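Beta-glucoside phosphorylase BglX (Unidentified, PDB 5VQE) probably catalyses the phosphorolysis of beta-glucosides, transferring the glucosyl unit to phosphate, as a member of glycoside hydrolase family 3. Local coordinates at residues T393-K398 and Y515-V520; G401-S406 and V523-N528; K435-K440 and A535-M540; P505-S510 and E542-R547. All blocks are in the same frame, centred on the assembly; numbering follows the deposited sequence.

Contact 1 of 4, residues T393-K398 and Y515-V520; sequences TLVKDK and YHLVDV
A classic beta bulge in the edge strand 393-397 turns Val-395 and Lys-396 to the same side of the mixed sheet, where both meet Leu-517 of the short 3-10 segment in the 515-520 loop. Both bulge residues face Tyr-526 of the neighbouring antiparallel strand, and each shares a backbone hydrogen bond with it. The sheet is consistent with the alpha/beta sandwich domain that accompanies the TIM barrel in many family 3 enzymes. Leu-517 reaches from the loop to the bulge, and its two methyls are divided between two partners. Its CD1 lies 4.1 Å from CG1 of Val-395, the two side chains sliding past each other in opposite directions. The other branch, CD2, comes within 4.4 Å of CD of Lys-396 and so meets the aliphatic part of the lysine. With every torsion near anti (chi1 -174°), Lys-396 stays straight past this methyl and delivers its ammonium to Val-523 O. Leu-517 also packs on Tyr-526, the residue opposite the bulge. Within the turn that follows, His-516 O accepts from both Asp-519 N, at 2.9 Å, and Val-520 N, at 3.0 Å.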
loop_
_atom_site.group_PDB
_atom_site.type_symbol
_atom_site.label_atom_id
_atom_site.label_comp_id
_atom_site.label_asym_id
_atom_site.label_seq_id
_atom_site.Cartn_x
_atom_site.Cartn_y
_atom_site.Cartn_z
ATOM N N THR A 393 15.924 13.494 1.630
ATOM C CA THR A 393 16.117 14.401 0.504
ATOM C C THR A 393 16.119 15.841 0.986
ATOM O O THR A 393 15.136 16.305 1.571
ATOM C CB THR A 393 15.020 14.210 -0.546
ATOM O OG1 THR A 393 14.960 12.831 -0.932
ATOM C CG2 THR A 393 15.296 15.072 -1.765
ATOM N N LEU A 394 17.217 16.549 0.721
ATOM C CA LEU A 394 17.287 17.990 0.945
ATOM C C LEU A 394 16.630 18.692 -0.243
ATOM O O LEU A 394 17.206 18.737 -1.333
ATOM C CB LEU A 394 18.745 18.418 1.098
ATOM C CG LEU A 394 19.164 19.472 2.121
ATOM C CD1 LEU A 394 20.427 20.199 1.633
ATOM C CD2 LEU A 394 18.065 20.457 2.441
ATOM N N VAL A 395 15.426 19.228 -0.048
ATOM C CA VAL A 395 14.642 19.789 -1.155
ATOM C C VAL A 395 14.951 21.260 -1.363
ATOM O O VAL A 395 15.154 21.718 -2.492
ATOM C CB VAL A 395 13.132 19.586 -0.895
ATOM C CG1 VAL A 395 12.295 20.183 -2.034
ATOM C CG2 VAL A 395 12.813 18.122 -0.706
ATOM N N LYS A 396 14.965 22.017 -0.274
ATOM C CA LYS A 396 15.106 23.464 -0.318
ATOM C C LYS A 396 16.073 23.845 0.787
ATOM O O LYS A 396 15.917 23.400 1.926
ATOM C CB LYS A 396 13.739 24.142 -0.135
ATOM C CG LYS A 396 13.719 25.648 -0.309
ATOM C CD LYS A 396 12.288 26.168 -0.178
ATOM C CE LYS A 396 12.223 27.676 -0.233
ATOM N NZ LYS A 396 10.826 28.160 -0.065
ATOM N N ASP A 397 17.094 24.623 0.436
ATOM C CA ASP A 397 18.200 24.932 1.327
ATOM C C ASP A 397 18.631 26.379 1.082
ATOM O O ASP A 397 19.739 26.659 0.645
ATOM C CB ASP A 397 19.343 23.946 1.089
ATOM C CG ASP A 397 20.507 24.139 2.042
ATOM O OD1 ASP A 397 21.656 23.886 1.613
ATOM O OD2 ASP A 397 20.284 24.540 3.207
ATOM N N LYS A 398 17.725 27.321 1.354
ATOM C CA LYS A 398 17.949 28.732 1.056
ATOM C C LYS A 398 18.156 29.554 2.325
ATOM O O LYS A 398 17.808 30.736 2.377
ATOM C CB LYS A 398 16.792 29.285 0.225
ATOM C CG LYS A 398 16.906 28.949 -1.264
ATOM C CD LYS A 398 15.772 29.534 -2.082
ATOM N N TYR A 515 4.741 16.777 -0.273
ATOM C CA TYR A 515 4.240 17.996 -0.899
ATOM C C TYR A 515 3.931 19.102 0.104
ATOM O O TYR A 515 3.188 20.030 -0.230
ATOM C CB TYR A 515 2.981 17.685 -1.706
ATOM C CG TYR A 515 3.195 16.654 -2.787
ATOM C CD1 TYR A 515 2.544 15.438 -2.745
ATOM C CD2 TYR A 515 4.063 16.897 -3.839
ATOM C CE1 TYR A 515 2.736 14.495 -3.734
ATOM C CE2 TYR A 515 4.264 15.968 -4.825
ATOM C CZ TYR A 515 3.599 14.766 -4.771
ATOM O OH TYR A 515 3.814 13.828 -5.760
ATOM N N HIS A 516 4.480 19.040 1.322
ATOM C CA HIS A 516 4.059 20.000 2.343
ATOM C C HIS A 516 4.488 21.429 2.031
ATOM O O HIS A 516 3.949 22.362 2.637
ATOM C CB HIS A 516 4.583 19.587 3.716
ATOM C CG HIS A 516 3.757 18.537 4.384
ATOM N ND1 HIS A 516 2.379 18.547 4.363
ATOM C CD2 HIS A 516 4.116 17.440 5.090
ATOM C CE1 HIS A 516 1.925 17.500 5.030
ATOM N NE2 HIS A 516 2.959 16.815 5.487
ATOM N N LEU A 517 5.418 21.644 1.101
ATOM C CA LEU A 517 5.671 23.012 0.668
ATOM C C LEU A 517 4.412 23.678 0.114
ATOM O O LEU A 517 4.398 24.906 -0.032
ATOM C CB LEU A 517 6.791 23.040 -0.371
ATOM C CG LEU A 517 8.218 22.899 0.178
ATOM C CD1 LEU A 517 9.222 22.739 -0.949
ATOM C CD2 LEU A 517 8.622 24.092 1.069
ATOM N N VAL A 518 3.366 22.901 -0.192
ATOM C CA VAL A 518 2.074 23.470 -0.579
ATOM C C VAL A 518 1.517 24.337 0.540
ATOM O O VAL A 518 0.939 25.404 0.296
ATOM C CB VAL A 518 1.088 22.342 -0.947
ATOM C CG1 VAL A 518 -0.359 22.854 -0.979
ATOM C CG2 VAL A 518 1.454 21.726 -2.287
ATOM N N ASP A 519 1.655 23.883 1.781
ATOM C CA ASP A 519 1.053 24.562 2.916
ATOM C C ASP A 519 2.052 25.375 3.733
ATOM O O ASP A 519 1.625 26.187 4.562
ATOM C CB ASP A 519 0.347 23.541 3.814
ATOM C CG ASP A 519 -0.945 23.022 3.197
ATOM O OD1 ASP A 519 -1.768 23.856 2.759
ATOM O OD2 ASP A 519 -1.136 21.790 3.132
ATOM N N VAL A 520 3.354 25.194 3.517
ATOM C CA VAL A 520 4.363 26.008 4.199
ATOM C C VAL A 520 5.357 26.534 3.166
ATOM O O VAL A 520 6.573 26.336 3.307
ATOM C CB VAL A 520 5.063 25.218 5.319
ATOM C CG1 VAL A 520 4.044 24.774 6.364
ATOM C CG2 VAL A 520 5.825 23.996 4.781
#

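Contact 2 of 4, residues G401-S406 and V523-N528; sequences GLLPLS and VKTYIN
Next to Thr-525, which receives Leu-402 and Leu-403, the ring of Tyr-526 has the amide nitrogen ND2 of Asn-528 at its edge, in plane, and meets the ring of Phe-508 with the two planes only about 10° apart. A weak hydrogen bond of 2.8 Å from Tyr-526 OH to Asn-528 OD1 ties the ring to the same amide, whose ND2 is held by Pro-514 O. Strand 525-528 lies between strands 393-397 and 506-510, and Thr-525 and Ile-527 turn to the sheet face opposite Tyr-526. Here the irregular segment 401-406, on the way from edge strand 393-397 to strand 412-419, folds over the strand. Leu-402 crosses Thr-525 at a slant, its CD1 3.3 Å from OG1 and 3.8 Å from CB. That hydroxyl is hydrogen-bonded to Gln-399 OE1, so the leucine methyl lies against a polar atom that is already engaged. Thr-525 CG2, anti to the backbone N, touches both leucines: it is 4.1 Å from Leu-402 CD1 and meets Leu-403 CD1 tip to tip at 4.2 Å. A cis peptide bond before Pro-404 bends the loop, and Lys-409 NZ binds the carbonyl oxygens of Gly-401, Leu-402 and Pro-404.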
loop_
_atom_site.group_PDB
_atom_site.type_symbol
_atom_site.label_atom_id
_atom_site.label_comp_id
_atom_site.label_asym_id
_atom_site.label_seq_id
_atom_site.Cartn_x
_atom_site.Cartn_y
_atom_site.Cartn_z
ATOM N N GLY A 401 24.039 29.138 6.000
ATOM C CA GLY A 401 24.661 28.809 7.259
ATOM C C GLY A 401 23.812 28.011 8.222
ATOM O O GLY A 401 24.286 27.708 9.322
ATOM N N LEU A 402 22.578 27.649 7.859
ATOM C CA LEU A 402 21.737 26.899 8.789
ATOM C C LEU A 402 22.336 25.531 9.070
ATOM O O LEU A 402 22.599 25.175 10.222
ATOM C CB LEU A 402 20.323 26.743 8.230
ATOM C CG LEU A 402 19.194 26.614 9.261
ATOM C CD1 LEU A 402 17.981 25.962 8.618
ATOM C CD2 LEU A 402 19.597 25.840 10.492
ATOM N N LEU A 403 22.547 24.732 8.006
ATOM C CA LEU A 403 23.070 23.384 8.133
ATOM C C LEU A 403 24.590 23.383 7.973
ATOM O O LEU A 403 25.137 24.186 7.214
ATOM C CB LEU A 403 22.439 22.476 7.081
ATOM C CG LEU A 403 20.908 22.430 7.112
ATOM C CD1 LEU A 403 20.356 21.491 6.047
ATOM C CD2 LEU A 403 20.391 22.027 8.494
ATOM N N PRO A 404 25.309 22.505 8.691
ATOM C CA PRO A 404 24.757 21.577 9.683
ATOM C C PRO A 404 24.370 22.270 10.988
ATOM O O PRO A 404 24.980 23.277 11.358
ATOM C CB PRO A 404 25.904 20.593 9.915
ATOM C CG PRO A 404 27.126 21.372 9.627
ATOM C CD PRO A 404 26.766 22.328 8.535
ATOM N N LEU A 405 23.368 21.728 11.673
ATOM C CA LEU A 405 22.956 22.276 12.958
ATOM C C LEU A 405 24.052 22.084 13.999
ATOM O O LEU A 405 24.822 21.116 13.958
ATOM C CB LEU A 405 21.668 21.613 13.433
ATOM C CG LEU A 405 20.470 21.746 12.494
ATOM C CD1 LEU A 405 19.276 21.024 13.088
ATOM C CD2 LEU A 405 20.132 23.213 12.245
ATOM N N SER A 406 24.115 23.030 14.942
ATOM C CA SER A 406 25.065 22.997 16.028
ATOM C C SER A 406 24.491 23.726 17.234
ATOM O O SER A 406 23.978 24.846 17.072
ATOM C CB SER A 406 26.387 23.646 15.631
ATOM O OG SER A 406 27.173 23.888 16.781
ATOM N N VAL A 523 8.690 28.492 4.114
ATOM C CA VAL A 523 9.816 27.832 4.764
ATOM C C VAL A 523 11.014 27.843 3.828
ATOM O O VAL A 523 10.888 27.579 2.624
ATOM C CB VAL A 523 9.416 26.402 5.170
ATOM C CG1 VAL A 523 10.624 25.529 5.422
ATOM C CG2 VAL A 523 8.532 26.437 6.429
ATOM N N LYS A 524 12.189 28.146 4.383
ATOM C CA LYS A 524 13.404 28.310 3.595
ATOM C C LYS A 524 14.277 27.061 3.569
ATOM O O LYS A 524 15.115 26.932 2.669
ATOM C CB LYS A 524 14.240 29.482 4.138
ATOM C CG LYS A 524 13.503 30.821 4.226
ATOM C CD LYS A 524 14.471 31.948 4.606
ATOM C CE LYS A 524 13.760 33.228 5.051
ATOM N NZ LYS A 524 12.713 33.680 4.092
ATOM N N THR A 525 14.118 26.159 4.534
ATOM C CA THR A 525 14.828 24.883 4.550
ATOM C C THR A 525 13.807 23.772 4.754
ATOM O O THR A 525 13.068 23.777 5.744
ATOM C CB THR A 525 15.899 24.852 5.648
ATOM O OG1 THR A 525 16.721 26.020 5.541
ATOM C CG2 THR A 525 16.785 23.622 5.494
ATOM N N TYR A 526 13.760 22.831 3.813
ATOM C CA TYR A 526 12.718 21.811 3.769
ATOM C C TYR A 526 13.343 20.489 3.360
ATOM O O TYR A 526 14.097 20.437 2.386
ATOM C CB TYR A 526 11.608 22.200 2.782
ATOM C CG TYR A 526 10.485 21.187 2.690
ATOM C CD1 TYR A 526 9.358 21.301 3.487
ATOM C CD2 TYR A 526 10.562 20.109 1.818
ATOM C CE1 TYR A 526 8.330 20.371 3.414
ATOM C CE2 TYR A 526 9.539 19.177 1.735
ATOM C CZ TYR A 526 8.426 19.311 2.538
ATOM O OH TYR A 526 7.401 18.383 2.473
ATOM N N ILE A 527 13.037 19.430 4.112
ATOM C CA ILE A 527 13.598 18.101 3.885
ATOM C C ILE A 527 12.456 17.091 3.859
ATOM O O ILE A 527 11.582 17.109 4.732
ATOM C CB ILE A 527 14.630 17.719 4.966
ATOM C CG1 ILE A 527 15.828 18.674 4.925
ATOM C CG2 ILE A 527 15.136 16.286 4.759
ATOM C CD1 ILE A 527 16.640 18.699 6.199
ATOM N N ASN A 528 12.473 16.209 2.866
ATOM C CA ASN A 528 11.531 15.101 2.778
ATOM C C ASN A 528 12.227 13.817 3.212
ATOM O O ASN A 528 13.287 13.476 2.680
ATOM C CB ASN A 528 11.003 14.945 1.353
ATOM C CG ASN A 528 9.785 15.804 1.075
ATOM O OD1 ASN A 528 9.015 16.126 1.980
ATOM N ND2 ASN A 528 9.590 16.154 -0.190
#

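Contact 3 of 4, residues K435-K440 and A535-M540; sequences KGLLEK and ATVRMM
Leu-437 and Arg-538 start alike, each with CG opposite the carbonyl carbon and beside the backbone N (chi1 -66° and -65°), but then diverge. The leucine forks straight at the facing helix, whereas the arginine runs extended from CG to NE before its guanidinium turns off the chain. The two side chains cross at about a right angle. Leu-437 CD1 sits 4.0 Å from CG of Arg-538, against the root of the arginine, while CD2 comes to 3.9 Å from NH1 and approaches the guanidinium obliquely. CD1 also reaches CG1 of Val-537 at 4.2 Å, so one leucine lies against both a buried valine and the flank of a charged residue nearer the surface. The charge of Arg-538 is answered within its own helix by a salt bridge from NE to Glu-534 OE2, which should help hold the arginine chain in place beside Leu-437. On the other helix Lys-435 NZ binds Glu-439 OE2 one turn on, at 2.9 Å and from above the carboxylate plane. The same ammonium also bonds to Val-445 O, and Lys-435 makes a cation-pi contact with Trp-447. Helices 429-441 and 534-544 both contact strand 469-475, Leu-438 resting on Ile-471 and Val-537 on Tyr-473, while helix 378-391 borders helix 534-544 through Ala-535, Thr-536 and Met-539.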
loop_
_atom_site.group_PDB
_atom_site.type_symbol
_atom_site.label_atom_id
_atom_site.label_comp_id
_atom_site.label_asym_id
_atom_site.label_seq_id
_atom_site.Cartn_x
_atom_site.Cartn_y
_atom_site.Cartn_z
ATOM N N LYS A 435 13.160 14.194 19.506
ATOM C CA LYS A 435 13.418 15.186 20.545
ATOM C C LYS A 435 14.580 14.747 21.430
ATOM O O LYS A 435 15.518 15.515 21.671
ATOM C CB LYS A 435 12.156 15.413 21.382
ATOM C CG LYS A 435 12.283 16.508 22.453
ATOM C CD LYS A 435 10.933 16.805 23.086
ATOM C CE LYS A 435 10.984 17.991 24.044
ATOM N NZ LYS A 435 11.760 17.691 25.285
ATOM N N GLY A 436 14.539 13.504 21.908
ATOM C CA GLY A 436 15.609 13.014 22.767
ATOM C C GLY A 436 16.968 13.026 22.094
ATOM O O GLY A 436 17.980 13.336 22.727
ATOM N N LEU A 437 17.019 12.671 20.807
ATOM C CA LEU A 437 18.298 12.631 20.113
ATOM C C LEU A 437 18.868 14.026 19.898
ATOM O O LEU A 437 20.089 14.194 19.917
ATOM C CB LEU A 437 18.161 11.892 18.777
ATOM C CG LEU A 437 17.826 10.400 18.868
ATOM C CD1 LEU A 437 17.722 9.800 17.468
ATOM C CD2 LEU A 437 18.853 9.629 19.698
ATOM N N LEU A 438 18.015 15.038 19.702
ATOM C CA LEU A 438 18.510 16.409 19.643
ATOM C C LEU A 438 19.109 16.816 20.980
ATOM O O LEU A 438 20.169 17.451 21.031
ATOM C CB LEU A 438 17.384 17.375 19.263
ATOM C CG LEU A 438 16.922 17.388 17.807
ATOM C CD1 LEU A 438 15.713 18.305 17.657
ATOM C CD2 LEU A 438 18.034 17.838 16.896
ATOM N N GLU A 439 18.433 16.461 22.069
ATOM C CA GLU A 439 18.936 16.785 23.394
ATOM C C GLU A 439 20.284 16.117 23.640
ATOM O O GLU A 439 21.200 16.734 24.197
ATOM C CB GLU A 439 17.893 16.377 24.435
ATOM C CG GLU A 439 16.661 17.294 24.404
ATOM C CD GLU A 439 15.481 16.762 25.187
ATOM O OE1 GLU A 439 15.363 15.533 25.355
ATOM O OE2 GLU A 439 14.661 17.585 25.643
ATOM N N LYS A 440 20.442 14.870 23.187
ATOM C CA LYS A 440 21.732 14.194 23.310
ATOM C C LYS A 440 22.847 14.958 22.605
ATOM O O LYS A 440 23.990 14.951 23.073
ATOM C CB LYS A 440 21.624 12.770 22.760
ATOM N N ALA A 535 14.423 4.196 12.187
ATOM C CA ALA A 535 15.586 4.245 11.308
ATOM C C ALA A 535 15.705 5.599 10.625
ATOM O O ALA A 535 16.800 6.167 10.540
ATOM C CB ALA A 535 15.506 3.128 10.272
ATOM N N THR A 536 14.587 6.141 10.135
ATOM C CA THR A 536 14.643 7.412 9.427
ATOM C C THR A 536 14.913 8.562 10.380
ATOM O O THR A 536 15.585 9.529 10.002
ATOM C CB THR A 536 13.338 7.637 8.666
ATOM O OG1 THR A 536 13.079 6.495 7.843
ATOM C CG2 THR A 536 13.416 8.885 7.794
ATOM N N VAL A 537 14.408 8.474 11.610
ATOM C CA VAL A 537 14.657 9.520 12.600
ATOM C C VAL A 537 16.138 9.571 12.952
ATOM O O VAL A 537 16.742 10.647 13.016
ATOM C CB VAL A 537 13.787 9.292 13.849
ATOM C CG1 VAL A 537 14.277 10.139 15.031
ATOM C CG2 VAL A 537 12.313 9.609 13.554
ATOM N N ARG A 538 16.747 8.409 13.194
ATOM C CA ARG A 538 18.164 8.385 13.547
ATOM C C ARG A 538 19.024 8.904 12.403
ATOM O O ARG A 538 19.996 9.629 12.631
ATOM C CB ARG A 538 18.595 6.971 13.949
ATOM C CG ARG A 538 17.922 6.474 15.207
ATOM C CD ARG A 538 18.492 5.156 15.702
ATOM N NE ARG A 538 17.834 4.737 16.940
ATOM C CZ ARG A 538 18.184 5.140 18.162
ATOM N NH1 ARG A 538 19.200 5.971 18.339
ATOM N NH2 ARG A 538 17.505 4.710 19.219
ATOM N N MET A 539 18.686 8.556 11.163
ATOM C CA MET A 539 19.487 9.038 10.040
ATOM C C MET A 539 19.252 10.522 9.783
ATOM O O MET A 539 20.164 11.226 9.333
ATOM C CB MET A 539 19.192 8.216 8.783
ATOM C CG MET A 539 19.774 6.812 8.801
ATOM S SD MET A 539 21.546 6.792 9.210
ATOM C CE MET A 539 22.190 7.903 7.993
ATOM N N MET A 540 18.050 11.020 10.064
ATOM C CA MET A 540 17.819 12.458 9.986
ATOM C C MET A 540 18.770 13.204 10.914
ATOM O O MET A 540 19.381 14.204 10.526
ATOM C CB MET A 540 16.367 12.766 10.349
ATOM C CG MET A 540 16.007 14.242 10.289
ATOM S SD MET A 540 16.059 14.917 8.624
ATOM C CE MET A 540 14.540 14.245 7.965
#

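Contact 4 of 4, residues P505-S510 and E542-R547; sequences PTLFLS and EKLMGR
Leu-544, in the last turn of helix 534-544, seats the helix on strand 506-510 through Leu-507 and Leu-509, a helix-on-sheet interface of the alpha/beta sandwich kind. The contact between the segments is wholly apolar and buried. Leu-544 splits its two methyls between alternate residues of the strand: CD2 lies 3.9 Å from CD2 of Leu-507, the side chains crossing obliquely, and CD1 meets CD1 of Leu-509 tip to tip at 4.2 Å. The two strand leucines reach it by different routes. CG of Leu-507 is anti to the backbone N (chi1 168°), whereas that of Leu-509 lies beside the N (chi1 -48°). Phe-434 of helix 429-441 touches both Leu-509 and Leu-544 and so extends the same apolar layer.

Backbone hydrogen bonds end the helix just beyond the leucine. Gly-546 takes a positive phi in a Schellman motif, with Arg-547 N bonded to Glu-542 O at 2.9 Å and Gly-546 N to Lys-543 O at 3.1 Å.

Ionic bonds lie on the outer side of this turn. Arg-547 grips Glu-542 side-on, NE to OE1 at 2.8 Å and NH2 to OE2 at 3.0 Å, both nearly straight. The carboxylate oxygens lie in the guanidinium plane, although each is itself approached from above the carboxylate plane. NH2 has a second partner in Glu-441 OE2, and one guanidinium face carries Met-545 CB, 3.6 Å above the plane and offset toward its rim.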
loop_
_atom_site.group_PDB
_atom_site.type_symbol
_atom_site.label_atom_id
_atom_site.label_comp_id
_atom_site.label_asym_id
_atom_site.label_seq_id
_atom_site.Cartn_x
_atom_site.Cartn_y
_atom_site.Cartn_z
ATOM N N PRO A 505 14.839 31.543 12.672
ATOM C CA PRO A 505 15.122 30.474 11.704
ATOM C C PRO A 505 14.192 29.288 11.905
ATOM O O PRO A 505 13.955 28.845 13.033
ATOM C CB PRO A 505 16.580 30.112 12.000
ATOM C CG PRO A 505 17.167 31.360 12.575
ATOM C CD PRO A 505 16.060 31.972 13.385
ATOM N N THR A 506 13.643 28.780 10.802
ATOM C CA THR A 506 12.670 27.695 10.846
ATOM C C THR A 506 13.077 26.592 9.875
ATOM O O THR A 506 13.356 26.857 8.699
ATOM C CB THR A 506 11.263 28.217 10.519
ATOM O OG1 THR A 506 10.880 29.195 11.492
ATOM C CG2 THR A 506 10.240 27.096 10.542
ATOM N N LEU A 507 13.107 25.361 10.379
ATOM C CA LEU A 507 13.433 24.171 9.604
ATOM C C LEU A 507 12.222 23.250 9.597
ATOM O O LEU A 507 11.635 22.994 10.653
ATOM C CB LEU A 507 14.647 23.463 10.215
ATOM C CG LEU A 507 14.993 22.054 9.731
ATOM C CD1 LEU A 507 15.460 22.097 8.294
ATOM C CD2 LEU A 507 16.068 21.458 10.634
ATOM N N PHE A 508 11.844 22.755 8.415
ATOM C CA PHE A 508 10.647 21.930 8.254
ATOM C C PHE A 508 11.043 20.546 7.748
ATOM O O PHE A 508 11.679 20.428 6.697
ATOM C CB PHE A 508 9.644 22.580 7.293
ATOM C CG PHE A 508 8.272 21.971 7.361
ATOM C CD1 PHE A 508 8.000 20.765 6.739
ATOM C CD2 PHE A 508 7.258 22.596 8.067
ATOM C CE1 PHE A 508 6.739 20.200 6.818
ATOM C CE2 PHE A 508 6.004 22.036 8.145
ATOM C CZ PHE A 508 5.745 20.839 7.521
ATOM N N LEU A 509 10.670 19.513 8.502
ATOM C CA LEU A 509 10.940 18.120 8.168
ATOM C C LEU A 509 9.618 17.396 7.955
ATOM O O LEU A 509 8.797 17.324 8.876
ATOM C CB LEU A 509 11.723 17.430 9.286
ATOM C CG LEU A 509 12.951 18.145 9.849
ATOM C CD1 LEU A 509 13.460 17.394 11.070
ATOM C CD2 LEU A 509 14.036 18.271 8.799
ATOM N N SER A 510 9.421 16.839 6.766
ATOM C CA SER A 510 8.301 15.938 6.518
ATOM C C SER A 510 8.784 14.496 6.585
ATOM O O SER A 510 9.732 14.121 5.886
ATOM C CB SER A 510 7.657 16.180 5.157
ATOM O OG SER A 510 6.636 15.211 4.955
ATOM N N GLU A 542 21.691 12.236 12.031
ATOM C CA GLU A 542 23.048 12.197 11.498
ATOM C C GLU A 542 23.238 13.244 10.413
ATOM O O GLU A 542 24.287 13.894 10.341
ATOM C CB GLU A 542 23.371 10.799 10.967
ATOM C CG GLU A 542 23.329 9.719 12.028
ATOM C CD GLU A 542 24.291 9.999 13.168
ATOM O OE1 GLU A 542 25.472 10.264 12.877
ATOM O OE2 GLU A 542 23.865 9.980 14.345
ATOM N N LYS A 543 22.229 13.440 9.566
ATOM C CA LYS A 543 22.399 14.337 8.433
ATOM C C LYS A 543 22.259 15.797 8.847
ATOM O O LYS A 543 22.968 16.665 8.325
ATOM C CB LYS A 543 21.396 13.964 7.345
ATOM C CG LYS A 543 21.719 12.625 6.687
ATOM C CD LYS A 543 20.525 12.051 5.934
ATOM C CE LYS A 543 20.756 10.599 5.545
ATOM N NZ LYS A 543 22.011 10.415 4.763
ATOM N N LEU A 544 21.354 16.089 9.779
ATOM C CA LEU A 544 21.236 17.456 10.273
ATOM C C LEU A 544 22.521 17.903 10.958
ATOM O O LEU A 544 22.931 19.059 10.827
ATOM C CB LEU A 544 20.060 17.567 11.235
ATOM C CG LEU A 544 18.679 17.391 10.607
ATOM C CD1 LEU A 544 17.613 17.359 11.691
ATOM C CD2 LEU A 544 18.391 18.478 9.603
ATOM N N MET A 545 23.170 16.996 11.686
ATOM C CA MET A 545 24.426 17.294 12.363
ATOM C C MET A 545 25.629 17.259 11.429
ATOM O O MET A 545 26.740 17.569 11.869
ATOM C CB MET A 545 24.638 16.314 13.516
ATOM C CG MET A 545 23.524 16.302 14.549
ATOM S SD MET A 545 23.127 17.951 15.177
ATOM C CE MET A 545 24.661 18.375 16.005
ATOM N N GLY A 546 25.439 16.907 10.159
ATOM C CA GLY A 546 26.523 16.943 9.200
ATOM C C GLY A 546 27.450 15.749 9.238
ATOM O O GLY A 546 28.511 15.790 8.606
ATOM N N ARG A 547 27.094 14.694 9.967
ATOM C CA ARG A 547 27.865 13.461 9.978
ATOM C C ARG A 547 27.489 12.516 8.843
ATOM O O ARG A 547 28.162 11.498 8.654
ATOM C CB ARG A 547 27.679 12.738 11.314
ATOM C CG ARG A 547 28.095 13.560 12.528
ATOM C CD ARG A 547 28.089 12.709 13.786
ATOM N NE ARG A 547 26.749 12.348 14.239
ATOM C CZ ARG A 547 26.054 13.009 15.163
ATOM N NH1 ARG A 547 26.556 14.094 15.748
ATOM N NH2 ARG A 547 24.846 12.581 15.504
#

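All four contacts belong to one mixed sheet and its coverings. Contacts 2 and 4 are buried and lie closest together, with centres about 5 Å apart; they use the adjacent strands 525-528 and 506-510. Contact 1 is only partly buried and packs a loop against the edge strand. Contact 3, also partly buried, joins two helices and shares helix 534-544 with contact 4. Leucine methyls carry every interface, but their partners change with place: leucines alone in contact 4, a threonine's hydroxyl and methyl in contact 2, and a valine together with a lysine chain in contact 1 or an arginine chain and its guanidinium in contact 3. Ile-527 touching Met-540 connects contacts 2 and 3.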